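Local structure of alkaline phosphatase (Antarctic bacterium, 2W5V) at residues A139-H144 against A248-S253; K112-I117 against H365-V370; S48-T53 against P343-G348; T64-I69 against V296-D301; T197-F202 against L231-D236. The protein probably hydrolyses phosphate monoesters at alkaline pH, using zinc and magnesium ions held at its catalytic centre. The protein carries 1 engineered substitution. All coordinates share one frame; numbering follows the deposited sequence.

The five contacts sample one alpha/beta core from its metal centre outward. Contacts 1, 3 and 4 all reach the mixed central sheet. Contacts 3 and 4, with centres about 5 Å apart, share neighbouring strands: Phe345 O accepts from Val298 N at 2.8 Å, and both contacts touch the second subunit. Contact 4 runs into zinc through Asp301, and Met252 of contact 1 lies about 8 Å from a magnesium ion. Contact 2, centred about 10 Å from contact 1, is joined to it where His144 NE2 meets Glu116 OE2 at 2.7 Å. Contact 5 lies about 17 Å from contact 1, centre to centre, tied to it by the hydroxyls of Thr235 and Ser253.

Contact 1. Residues A139-H144 against A248-S253; sequences ASFYAH and AFFIMS
Met252 leaves its strand with CG anti to the backbone N (chi1 -171°) and then bends at chi2 and chi3, while Phe141 swings its ring beside its own backbone N (chi1 -74°), and the methionine is thereby laid over one face of the phenylalanine. The result is a Met-aromatic contact between strand 249-255, in the middle of the alpha/beta core, and the loop that follows helix 136-139. Most of the touching is done by carbon rather than sulfur: CG of Met252 stands 3.9 Å from the centroid of the Phe141 ring, 15° off its normal, in a CH-pi contact. SD of Met252 is also above that face, but at a distance, 5.0 Å from the same centroid. Phe250, two residues back on the strand, receives CE2 of Phe141 at the edge of its own ring, 4.1 Å from CZ. With an alanine in place of Phe141, Met252 would probably lose the surface that fixes its bends, and a gap would open beside the Phe250 edge. Met252 also lies near Thr137 and Glu254, two ligands of the magnesium ion. At the start of the loop, Ala139 O accepts from both Tyr142 N and Ala143 N. At the far end of the methionine, the CE methyl rests 3.9 Å from CD1 of Phe141.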
# COMPACT_ATOMS: atom_id res chain seq x y z
N ALA B 139 3.82 22.65 11.68
CA ALA B 139 4.05 24.03 11.25
C ALA B 139 3.30 24.34 9.96
O ALA B 139 2.75 25.43 9.79
CB ALA B 139 5.53 24.29 11.06
N SER B 140 3.29 23.37 9.05
CA SER B 140 2.65 23.57 7.76
C SER B 140 1.16 23.86 7.90
O SER B 140 0.54 24.37 6.97
CB SER B 140 2.86 22.36 6.85
OG SER B 140 4.23 22.19 6.54
N PHE B 141 0.58 23.55 9.05
CA PHE B 141 -0.85 23.80 9.25
C PHE B 141 -1.19 25.15 9.90
O PHE B 141 -2.35 25.53 9.96
CB PHE B 141 -1.49 22.63 10.02
CG PHE B 141 -1.66 21.39 9.18
CD1 PHE B 141 -0.58 20.55 8.95
CD2 PHE B 141 -2.87 21.10 8.58
CE1 PHE B 141 -0.71 19.42 8.15
CE2 PHE B 141 -3.01 19.96 7.78
CZ PHE B 141 -1.93 19.13 7.57
N TYR B 142 -0.18 25.90 10.36
CA TYR B 142 -0.48 27.20 10.96
C TYR B 142 0.49 28.33 10.60
O TYR B 142 0.21 29.49 10.89
CB TYR B 142 -0.60 27.10 12.48
CG TYR B 142 0.70 26.77 13.19
CD1 TYR B 142 1.63 27.77 13.52
CD2 TYR B 142 1.00 25.46 13.53
CE1 TYR B 142 2.82 27.46 14.17
CE2 TYR B 142 2.18 25.14 14.18
CZ TYR B 142 3.08 26.14 14.50
OH TYR B 142 4.25 25.78 15.15
N ALA B 143 1.62 28.00 9.98
CA ALA B 143 2.63 29.00 9.66
C ALA B 143 2.92 29.12 8.17
O ALA B 143 2.53 28.26 7.38
CB ALA B 143 3.93 28.71 10.41
N HIS B 144 3.60 30.20 7.80
CA HIS B 144 4.07 30.38 6.43
C HIS B 144 5.52 30.85 6.47
O HIS B 144 5.79 31.98 6.84
CB HIS B 144 3.20 31.41 5.71
CG HIS B 144 1.75 31.08 5.72
ND1 HIS B 144 1.18 30.19 4.82
CD2 HIS B 144 0.73 31.50 6.51
CE1 HIS B 144 -0.11 30.09 5.06
NE2 HIS B 144 -0.41 30.87 6.08
N ALA B 248 -18.28 22.95 15.04
CA ALA B 248 -17.58 22.00 14.18
C ALA B 248 -16.08 22.19 14.37
O ALA B 248 -15.64 23.25 14.82
CB ALA B 248 -17.97 22.22 12.74
N PHE B 249 -15.29 21.18 14.02
CA PHE B 249 -13.85 21.28 14.24
C PHE B 249 -13.02 20.58 13.17
O PHE B 249 -13.49 19.69 12.48
CB PHE B 249 -13.48 20.75 15.64
CG PHE B 249 -13.75 19.27 15.84
CD1 PHE B 249 -12.83 18.32 15.39
CD2 PHE B 249 -14.89 18.84 16.50
CE1 PHE B 249 -13.06 16.96 15.59
CE2 PHE B 249 -15.12 17.48 16.71
CZ PHE B 249 -14.21 16.54 16.25
N PHE B 250 -11.78 21.03 13.06
CA PHE B 250 -10.77 20.36 12.27
C PHE B 250 -9.55 20.12 13.17
O PHE B 250 -9.11 21.04 13.86
CB PHE B 250 -10.35 21.23 11.07
CG PHE B 250 -9.15 20.70 10.35
CD1 PHE B 250 -9.30 19.78 9.32
CD2 PHE B 250 -7.88 21.09 10.72
CE1 PHE B 250 -8.20 19.27 8.67
CE2 PHE B 250 -6.77 20.60 10.07
CZ PHE B 250 -6.92 19.68 9.04
N ILE B 251 -9.03 18.90 13.17
CA ILE B 251 -7.83 18.56 13.95
C ILE B 251 -6.84 17.82 13.07
O ILE B 251 -7.23 16.96 12.28
CB ILE B 251 -8.19 17.64 15.15
CG1 ILE B 251 -9.05 18.37 16.17
CG2 ILE B 251 -6.94 17.08 15.82
CD1 ILE B 251 -9.77 17.44 17.14
N MET B 252 -5.56 18.18 13.19
CA MET B 252 -4.48 17.37 12.63
C MET B 252 -3.65 16.88 13.82
O MET B 252 -3.15 17.69 14.60
CB MET B 252 -3.59 18.19 11.69
CG MET B 252 -2.57 17.34 10.90
SD MET B 252 -1.15 16.75 11.85
CE MET B 252 -0.31 18.31 12.17
N SER B 253 -3.53 15.56 13.96
CA SER B 253 -2.67 14.95 14.97
C SER B 253 -1.57 14.13 14.28
O SER B 253 -1.85 13.34 13.37
CB SER B 253 -3.46 14.02 15.90
OG SER B 253 -4.47 14.75 16.58

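Contact 2. Residues K112-I117 against H365-V370; sequences KSIVEI and HKILKV
Ile117 and Leu368 make the closer of the two apolar meetings between these helices, with CG2 of Ile117 4.0 Å from CD1 of Leu368 and the two side chains crossing at about a right angle. Leu368 does not aim its CB straight at the other helix; placing CG anti to its backbone N (chi1 -161°) brings the CD1 methyl round to Ile117. Next to this pair, CD1 of Ile114 meets CG2 of Ile367 at 4.2 Å, again crosswise. Both isoleucines of this second pair are buried and have the sheet beneath them: Ile114 also touches Phe250 of strand 249-255, and Ile367 touches Ile297 of strand 294-299. Helices 114-120 and 362-371 thus cover the central sheet of the alkaline phosphatase fold and pack on each other as they do so. The first of them starts with a capping box: Glu116 N donates to Ser113 OG at 3.1 Å, and Ser113 N returns a bond of 2.9 Å to Glu116 OE1, meeting that oxygen on its anti side and 30° out of the carboxylate plane. The other carboxylate oxygen, OE2, bonds to His144. Toward solvent the character changes. Leu368 is itself partly exposed, and the lysines of 365-370 turn to other partners: Lys366 makes a cation-pi contact with Tyr358, whereas exposed Lys369 has a long, weak ion pair with Glu353.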
# COMPACT_ATOMS: atom_id res chain seq x y z
N LYS B 112 -3.08 30.12 1.08
CA LYS B 112 -4.10 29.92 2.10
C LYS B 112 -4.22 28.44 2.50
O LYS B 112 -4.37 27.58 1.64
CB LYS B 112 -5.45 30.41 1.59
CG LYS B 112 -6.56 30.43 2.63
CD LYS B 112 -7.79 31.09 2.02
CE LYS B 112 -8.91 31.28 3.03
NZ LYS B 112 -10.12 31.86 2.36
N SER B 113 -4.19 28.18 3.80
CA SER B 113 -4.22 26.81 4.32
C SER B 113 -5.62 26.36 4.73
O SER B 113 -6.54 27.17 4.85
CB SER B 113 -3.30 26.69 5.54
OG SER B 113 -3.97 27.15 6.70
N ILE B 114 -5.77 25.05 4.97
CA ILE B 114 -7.05 24.50 5.38
C ILE B 114 -7.46 25.02 6.77
O ILE B 114 -8.64 25.19 7.06
CB ILE B 114 -7.03 22.94 5.36
CG1 ILE B 114 -8.45 22.38 5.46
CG2 ILE B 114 -6.15 22.43 6.47
CD1 ILE B 114 -9.35 22.76 4.29
N VAL B 115 -6.48 25.28 7.62
CA VAL B 115 -6.76 25.88 8.93
C VAL B 115 -7.31 27.31 8.78
O VAL B 115 -8.23 27.71 9.50
CB VAL B 115 -5.52 25.87 9.84
CG1 VAL B 115 -5.71 26.75 11.07
CG2 VAL B 115 -5.19 24.43 10.26
N GLU B 116 -6.74 28.09 7.85
CA GLU B 116 -7.23 29.45 7.62
C GLU B 116 -8.64 29.45 7.00
O GLU B 116 -9.47 30.29 7.33
CB GLU B 116 -6.24 30.24 6.75
CG GLU B 116 -4.94 30.53 7.50
CD GLU B 116 -3.77 30.95 6.60
OE1 GLU B 116 -3.76 30.61 5.39
OE2 GLU B 116 -2.85 31.61 7.11
N ILE B 117 -8.89 28.50 6.11
CA ILE B 117 -10.24 28.30 5.57
C ILE B 117 -11.21 27.87 6.67
O ILE B 117 -12.33 28.38 6.76
CB ILE B 117 -10.21 27.25 4.43
CG1 ILE B 117 -9.55 27.86 3.19
CG2 ILE B 117 -11.63 26.73 4.13
CD1 ILE B 117 -9.17 26.85 2.14
N HIS B 365 -7.75 19.34 -1.49
CA HIS B 365 -8.90 19.65 -2.32
C HIS B 365 -10.08 18.73 -2.03
O HIS B 365 -11.23 19.15 -2.12
CB HIS B 365 -8.49 19.63 -3.79
CG HIS B 365 -7.48 20.68 -4.12
ND1 HIS B 365 -7.81 22.02 -4.23
CD2 HIS B 365 -6.14 20.62 -4.31
CE1 HIS B 365 -6.72 22.72 -4.49
NE2 HIS B 365 -5.69 21.89 -4.54
N LYS B 366 -9.78 17.50 -1.65
CA LYS B 366 -10.82 16.55 -1.28
C LYS B 366 -11.47 16.91 0.06
O LYS B 366 -12.67 16.77 0.21
CB LYS B 366 -10.27 15.12 -1.26
CG LYS B 366 -9.86 14.61 -2.66
CD LYS B 366 -9.21 13.23 -2.56
CE LYS B 366 -8.93 12.65 -3.95
NZ LYS B 366 -10.20 12.29 -4.65
N ILE B 367 -10.68 17.36 1.03
CA ILE B 367 -11.26 17.79 2.31
C ILE B 367 -12.17 18.99 2.07
O ILE B 367 -13.29 19.05 2.57
CB ILE B 367 -10.20 18.16 3.35
CG1 ILE B 367 -9.48 16.90 3.84
CG2 ILE B 367 -10.84 18.88 4.53
CD1 ILE B 367 -8.21 17.21 4.64
N LEU B 368 -11.68 19.94 1.29
CA LEU B 368 -12.48 21.11 0.93
C LEU B 368 -13.78 20.67 0.23
O LEU B 368 -14.88 21.13 0.57
CB LEU B 368 -11.64 22.04 0.05
CG LEU B 368 -12.05 23.50 -0.11
CD1 LEU B 368 -12.46 24.10 1.22
CD2 LEU B 368 -10.89 24.28 -0.73
N LYS B 369 -13.66 19.74 -0.73
CA LYS B 369 -14.82 19.28 -1.48
C LYS B 369 -15.91 18.64 -0.60
O LYS B 369 -17.09 18.98 -0.73
CB LYS B 369 -14.41 18.30 -2.58
CG LYS B 369 -15.59 17.73 -3.34
CD LYS B 369 -15.15 16.72 -4.39
CE LYS B 369 -16.37 16.10 -5.07
NZ LYS B 369 -15.98 15.16 -6.16
N VAL B 370 -15.53 17.72 0.28
CA VAL B 370 -16.54 17.01 1.06
C VAL B 370 -17.17 17.85 2.17
O VAL B 370 -18.34 17.66 2.49
CB VAL B 370 -16.01 15.65 1.61
CG1 VAL B 370 -15.47 14.81 0.47
CG2 VAL B 370 -14.95 15.87 2.67

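Contact 3. Residues S48-T53 against P343-G348; sequences SQISST and PVFAYG
Helix 47-52 passes strand 342-347 with CA atoms no nearer than 9.1 Å, the distance between those of Ile50 and Pro343. Ile50 alone bridges that distance from the 48-53 side. Its CG1 branch is extended (chi2 163°), and the terminal CD1 methyl touches two strand residues equally: CG of the Pro343 ring at 3.8 Å, met end-on by the methyl, and CE2 of Phe345, also at 3.8 Å. The methyl lies in the plane of the Phe345 ring, at its edge. Pro343 and Phe345 are two apart on the strand and both point toward the helix, so one methyl can touch both. Two backbone carbonyls of 48-53 each take two donors. Gln49 O accepts from Ser52 N and, at 2.7 Å, from Ser52 OG; Ile50 O accepts from Thr53 N and from Thr53 OG1 at 2.9 Å, the hydroxyl coming nearly along the C=O axis. The neighbourhood extends to the dimer partner: Pro343 packs on Leu47 of the second subunit, and Ser51 OG bonds to Leu341 N there. This is helix-on-sheet packing of an alpha/beta core at a subunit interface, on a helix that begins shortly after the metal ligand Asp43.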
# COMPACT_ATOMS: atom_id res chain seq x y z
N SER B 48 4.79 -0.79 4.56
CA SER B 48 5.57 -1.75 5.36
C SER B 48 5.55 -1.38 6.85
O SER B 48 5.39 -2.25 7.71
CB SER B 48 7.01 -1.83 4.85
OG SER B 48 7.09 -2.50 3.60
N GLN B 49 5.69 -0.10 7.15
CA GLN B 49 5.62 0.36 8.53
C GLN B 49 4.24 0.08 9.12
O GLN B 49 4.13 -0.42 10.24
CB GLN B 49 5.89 1.87 8.63
CG GLN B 49 7.36 2.26 8.54
CD GLN B 49 7.85 2.39 7.11
OE1 GLN B 49 7.17 1.97 6.17
NE2 GLN B 49 9.03 2.96 6.94
N ILE B 50 3.20 0.41 8.36
CA ILE B 50 1.83 0.14 8.78
C ILE B 50 1.66 -1.35 9.05
O ILE B 50 1.03 -1.75 10.04
CB ILE B 50 0.82 0.58 7.69
CG1 ILE B 50 0.80 2.11 7.55
CG2 ILE B 50 -0.57 0.03 7.98
CD1 ILE B 50 0.14 2.58 6.25
N SER B 51 2.22 -2.17 8.17
CA SER B 51 2.11 -3.62 8.30
C SER B 51 2.67 -4.18 9.62
O SER B 51 2.20 -5.20 10.13
CB SER B 51 2.79 -4.30 7.12
OG SER B 51 2.11 -3.99 5.93
N SER B 52 3.67 -3.51 10.18
CA SER B 52 4.28 -4.00 11.41
C SER B 52 3.27 -4.10 12.55
O SER B 52 3.42 -4.95 13.43
CB SER B 52 5.51 -3.16 11.82
OG SER B 52 5.14 -1.86 12.25
N THR B 53 2.24 -3.26 12.55
CA THR B 53 1.22 -3.33 13.61
C THR B 53 0.44 -4.64 13.57
O THR B 53 -0.20 -5.01 14.56
CB THR B 53 0.23 -2.15 13.56
OG1 THR B 53 -0.57 -2.21 12.37
CG2 THR B 53 0.98 -0.82 13.58
N PRO B 343 -0.45 4.78 1.40
CA PRO B 343 -1.87 4.49 1.65
C PRO B 343 -2.58 5.64 2.35
O PRO B 343 -2.01 6.30 3.22
CB PRO B 343 -1.84 3.27 2.58
CG PRO B 343 -0.45 2.75 2.54
CD PRO B 343 0.45 3.89 2.16
N VAL B 344 -3.82 5.87 1.94
CA VAL B 344 -4.72 6.80 2.61
C VAL B 344 -5.91 5.98 3.09
O VAL B 344 -6.45 5.17 2.33
CB VAL B 344 -5.26 7.83 1.61
CG1 VAL B 344 -6.33 8.72 2.28
CG2 VAL B 344 -4.12 8.65 1.02
N PHE B 345 -6.30 6.20 4.34
CA PHE B 345 -7.46 5.53 4.91
C PHE B 345 -8.49 6.59 5.31
O PHE B 345 -8.13 7.62 5.87
CB PHE B 345 -7.07 4.72 6.16
CG PHE B 345 -5.97 3.72 5.93
CD1 PHE B 345 -6.27 2.40 5.59
CD2 PHE B 345 -4.64 4.08 6.07
CE1 PHE B 345 -5.26 1.47 5.38
CE2 PHE B 345 -3.62 3.16 5.87
CZ PHE B 345 -3.94 1.84 5.53
N ALA B 346 -9.76 6.33 5.02
CA ALA B 346 -10.80 7.29 5.41
C ALA B 346 -12.06 6.60 5.93
O ALA B 346 -12.53 5.63 5.36
CB ALA B 346 -11.14 8.22 4.24
N TYR B 347 -12.61 7.15 7.01
CA TYR B 347 -13.83 6.63 7.60
C TYR B 347 -14.79 7.78 7.87
O TYR B 347 -14.37 8.83 8.35
CB TYR B 347 -13.54 5.94 8.94
CG TYR B 347 -14.81 5.51 9.63
CD1 TYR B 347 -15.35 4.26 9.38
CD2 TYR B 347 -15.50 6.37 10.47
CE1 TYR B 347 -16.53 3.87 9.99
CE2 TYR B 347 -16.68 5.99 11.08
CZ TYR B 347 -17.20 4.74 10.83
OH TYR B 347 -18.37 4.34 11.43
N GLY B 348 -16.08 7.57 7.59
CA GLY B 348 -17.09 8.56 7.94
C GLY B 348 -17.68 9.24 6.72
O GLY B 348 -17.39 8.85 5.58

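Contact 4. Residues T64-I69 against V296-D301; sequences TQFKNI and VIVTSD. With ZN (zinc ion), chain H.
Phe66 gives up the most surface here, sending its ring from the loop before strand 68-73 onto Val298 and Val296 of strand 294-299. A chi1 of -71° sets CG anti to the carbonyl carbon and turns the ring so that CZ of Phe66 meets CG2 of Val298 at 3.6 Å. That methyl approaches obliquely, with CE1 of Phe66 a little farther from it at 4.0 Å. Val296, on the same face of the strand, meets the ring most closely through its backbone: its O lies near the ring plane, at the edge, 4.0 Å from CE2 of Phe66, while CG1 of Val296 is a looser neighbour of CZ at 4.5 Å. Strand 342-347 runs between the two strands in the sheet, and Phe66 reaches past it, its ring also meeting that of Phe345 with the planes at about 45°. Ile281 of helix 267-291 adds further apolar cover to Phe66. Farther along the chain, Asp301 reaches the metal centre. There Asp301 OD2 binds zinc at 2.0 Å, while OD1 of the same carboxylate accepts from Gly44 N. Asp43, His302 and phosphorylated Ser84 complete this zinc site, one half of the two-zinc centre of alkaline phosphatases, with a ligand carried toward the C-terminal side of a core strand.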
# COMPACT_ATOMS: atom_id res chain seq x y z
N THR B 64 -7.62 -1.90 10.75
CA THR B 64 -8.56 -2.86 10.15
C THR B 64 -10.01 -2.36 10.12
O THR B 64 -10.86 -2.96 9.47
CB THR B 64 -8.53 -4.23 10.84
OG1 THR B 64 -8.91 -4.09 12.21
CG2 THR B 64 -7.14 -4.85 10.75
N GLN B 65 -10.29 -1.28 10.84
CA GLN B 65 -11.62 -0.69 10.81
C GLN B 65 -11.93 0.02 9.49
O GLN B 65 -13.09 0.29 9.19
CB GLN B 65 -11.80 0.30 11.97
CG GLN B 65 -11.72 -0.31 13.35
CD GLN B 65 -12.06 0.67 14.45
OE1 GLN B 65 -13.13 1.29 14.44
NE2 GLN B 65 -11.16 0.82 15.41
N PHE B 66 -10.90 0.33 8.70
CA PHE B 66 -11.11 1.10 7.48
C PHE B 66 -11.52 0.25 6.29
O PHE B 66 -11.00 -0.84 6.09
CB PHE B 66 -9.84 1.89 7.10
CG PHE B 66 -9.54 3.04 8.02
CD1 PHE B 66 -8.57 2.92 9.01
CD2 PHE B 66 -10.21 4.25 7.88
CE1 PHE B 66 -8.29 3.99 9.84
CE2 PHE B 66 -9.93 5.32 8.71
CZ PHE B 66 -8.97 5.19 9.69
N LYS B 67 -12.44 0.77 5.49
CA LYS B 67 -12.85 0.12 4.25
C LYS B 67 -12.34 0.93 3.06
O LYS B 67 -11.76 0.39 2.11
CB LYS B 67 -14.37 -0.00 4.20
CG LYS B 67 -14.96 -0.85 5.31
CD LYS B 67 -14.31 -2.23 5.31
CE LYS B 67 -14.81 -3.10 6.44
NZ LYS B 67 -14.12 -4.43 6.43
N ASN B 68 -12.59 2.23 3.10
CA ASN B 68 -12.19 3.12 2.02
C ASN B 68 -10.70 3.44 2.07
O ASN B 68 -10.23 4.03 3.04
CB ASN B 68 -13.01 4.41 2.08
CG ASN B 68 -14.49 4.16 1.89
OD1 ASN B 68 -14.89 3.36 1.04
ND2 ASN B 68 -15.32 4.83 2.68
N ILE B 69 -9.98 3.03 1.03
CA ILE B 69 -8.53 3.15 0.97
C ILE B 69 -8.10 3.74 -0.36
O ILE B 69 -8.66 3.38 -1.41
CB ILE B 69 -7.88 1.75 1.16
CG1 ILE B 69 -8.15 1.23 2.56
CG2 ILE B 69 -6.38 1.81 0.86
CD1 ILE B 69 -7.89 -0.27 2.75
N VAL B 296 -12.72 10.85 9.42
CA VAL B 296 -11.37 10.59 9.88
C VAL B 296 -10.52 10.15 8.71
O VAL B 296 -10.85 9.19 8.02
CB VAL B 296 -11.35 9.47 10.94
CG1 VAL B 296 -9.92 9.20 11.37
CG2 VAL B 296 -12.23 9.84 12.14
N ILE B 297 -9.42 10.87 8.48
CA ILE B 297 -8.48 10.55 7.42
C ILE B 297 -7.13 10.22 8.02
O ILE B 297 -6.63 10.96 8.87
CB ILE B 297 -8.29 11.75 6.46
CG1 ILE B 297 -9.63 12.17 5.86
CG2 ILE B 297 -7.28 11.39 5.37
CD1 ILE B 297 -9.64 13.63 5.42
N VAL B 298 -6.55 9.11 7.59
CA VAL B 298 -5.23 8.69 8.06
C VAL B 298 -4.31 8.51 6.87
O VAL B 298 -4.63 7.78 5.92
CB VAL B 298 -5.29 7.34 8.81
CG1 VAL B 298 -3.88 6.89 9.18
CG2 VAL B 298 -6.17 7.43 10.07
N THR B 299 -3.15 9.15 6.91
CA THR B 299 -2.18 8.96 5.83
C THR B 299 -0.79 9.29 6.34
O THR B 299 -0.62 9.59 7.52
CB THR B 299 -2.52 9.81 4.59
OG1 THR B 299 -1.76 9.35 3.46
CG2 THR B 299 -2.22 11.29 4.82
N SER B 300 0.20 9.25 5.45
CA SER B 300 1.57 9.62 5.80
C SER B 300 2.08 10.63 4.77
O SER B 300 1.49 10.78 3.70
CB SER B 300 2.49 8.39 5.77
OG SER B 300 1.90 7.29 6.44
N ASP B 301 3.18 11.29 5.08
CA ASP B 301 3.74 12.26 4.14
C ASP B 301 4.68 11.60 3.14
O ASP B 301 4.83 12.09 2.03
CB ASP B 301 4.40 13.45 4.89
CG ASP B 301 5.49 13.01 5.87
OD1 ASP B 301 5.52 11.82 6.25
OD2 ASP B 301 6.33 13.87 6.25
ZN ZN H . 8.10 13.33 7.04

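Contact 5. Residues T197-F202 against L231-D236; sequences TALTDF and LSAATD. Unlike the reference sequence in segment 197-202: Ala198 (reference Gly).
Leu199 lays its CD1 methyl against the helix at Ala233 and Ala234, and this single methyl makes all the close approaches between the two segments. It is 3.9 Å from CB of Ala233 and 3.7 Å from CB of Ala234, and it comes still nearer to the backbone, 3.6 Å from Ala234 N. CG of Leu199 lies anti to the carbonyl carbon (chi1 -86°), and the extended second torsion then carries CD1 forward between the two alanines. Such closeness depends on small partners: the CA atoms of Leu199 and Ala234 are 7.1 Å apart. On the same helix, Leu231 O is gripped twice, by Thr235 N at 3.0 Å and by Thr235 OG1 at 2.8 Å, which reach it from opposite faces of its plane. Phe230 and Leu237 of the helix, with Phe213 and Leu215 of the neighbouring strand and loop, enlarge the apolar surroundings of Leu199. The contact joins the loop after edge strand 192-195 to helix 230-242, one of the helices flanking the central sheet. Two residues on, Asp201 caps the start of helix 202-205. Between Leu199 and the alanines there is no polar bond, so the attachment rests on van der Waals fit and on partial burial of the leucine, which keeps some exposure.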
# COMPACT_ATOMS: atom_id res chain seq x y z
N THR B 197 3.16 22.12 32.03
CA THR B 197 3.40 21.12 33.05
C THR B 197 2.96 19.73 32.62
O THR B 197 3.77 18.80 32.57
CB THR B 197 2.67 21.48 34.35
OG1 THR B 197 3.12 22.76 34.81
CG2 THR B 197 2.96 20.45 35.42
N ALA B 198 1.68 19.58 32.30
CA ALA B 198 1.15 18.28 31.88
C ALA B 198 -0.18 18.46 31.16
O ALA B 198 -0.83 19.50 31.28
CB ALA B 198 0.98 17.35 33.08
N LEU B 199 -0.60 17.44 30.40
CA LEU B 199 -1.94 17.44 29.85
C LEU B 199 -2.91 17.32 31.01
O LEU B 199 -2.65 16.60 31.96
CB LEU B 199 -2.17 16.26 28.91
CG LEU B 199 -1.79 16.32 27.44
CD1 LEU B 199 -2.24 15.01 26.78
CD2 LEU B 199 -2.40 17.53 26.75
N THR B 200 -4.02 18.04 30.93
CA THR B 200 -5.04 18.00 31.96
C THR B 200 -6.28 17.34 31.38
O THR B 200 -6.26 16.85 30.25
CB THR B 200 -5.39 19.41 32.42
OG1 THR B 200 -5.83 20.17 31.30
CG2 THR B 200 -4.16 20.09 33.01
N ASP B 201 -7.37 17.34 32.14
CA ASP B 201 -8.65 16.84 31.63
C ASP B 201 -9.46 17.98 31.04
O ASP B 201 -9.09 19.15 31.16
CB ASP B 201 -9.44 16.12 32.73
CG ASP B 201 -10.08 17.09 33.71
OD1 ASP B 201 -9.54 18.20 33.89
OD2 ASP B 201 -11.13 16.73 34.29
N PHE B 202 -10.59 17.65 30.42
CA PHE B 202 -11.41 18.67 29.76
C PHE B 202 -11.90 19.76 30.72
O PHE B 202 -11.78 20.95 30.42
CB PHE B 202 -12.59 18.04 29.02
CG PHE B 202 -13.49 19.04 28.37
CD1 PHE B 202 -13.00 19.92 27.42
CD2 PHE B 202 -14.83 19.11 28.72
CE1 PHE B 202 -13.83 20.85 26.82
CE2 PHE B 202 -15.67 20.04 28.12
CZ PHE B 202 -15.17 20.91 27.17
N LEU B 231 -0.37 11.01 22.72
CA LEU B 231 -0.98 11.31 21.43
C LEU B 231 -2.49 11.08 21.48
O LEU B 231 -3.27 11.94 21.08
CB LEU B 231 -0.32 10.53 20.29
CG LEU B 231 -0.82 10.81 18.88
CD1 LEU B 231 -0.64 12.28 18.51
CD2 LEU B 231 -0.09 9.92 17.89
N SER B 232 -2.92 9.92 21.98
CA SER B 232 -4.35 9.66 22.11
C SER B 232 -5.02 10.66 23.05
O SER B 232 -6.04 11.25 22.71
CB SER B 232 -4.61 8.24 22.60
OG SER B 232 -4.24 7.31 21.60
N ALA B 233 -4.45 10.84 24.24
CA ALA B 233 -5.05 11.71 25.25
C ALA B 233 -5.19 13.14 24.75
O ALA B 233 -6.20 13.80 25.01
CB ALA B 233 -4.25 11.67 26.55
N ALA B 234 -4.17 13.63 24.05
CA ALA B 234 -4.18 15.00 23.55
C ALA B 234 -5.17 15.16 22.40
O ALA B 234 -5.81 16.20 22.27
CB ALA B 234 -2.79 15.43 23.13
N THR B 235 -5.29 14.13 21.57
CA THR B 235 -6.28 14.14 20.50
C THR B 235 -7.69 14.13 21.09
O THR B 235 -8.58 14.87 20.64
CB THR B 235 -6.09 12.92 19.57
OG1 THR B 235 -4.79 12.97 18.99
CG2 THR B 235 -7.13 12.94 18.46
N ASP B 236 -7.91 13.30 22.10
CA ASP B 236 -9.23 13.22 22.73
C ASP B 236 -9.58 14.54 23.42
O ASP B 236 -10.73 14.98 23.42
CB ASP B 236 -9.26 12.08 23.75
CG ASP B 236 -10.66 11.81 24.25
OD1 ASP B 236 -11.50 11.33 23.45
OD2 ASP B 236 -10.93 12.08 25.44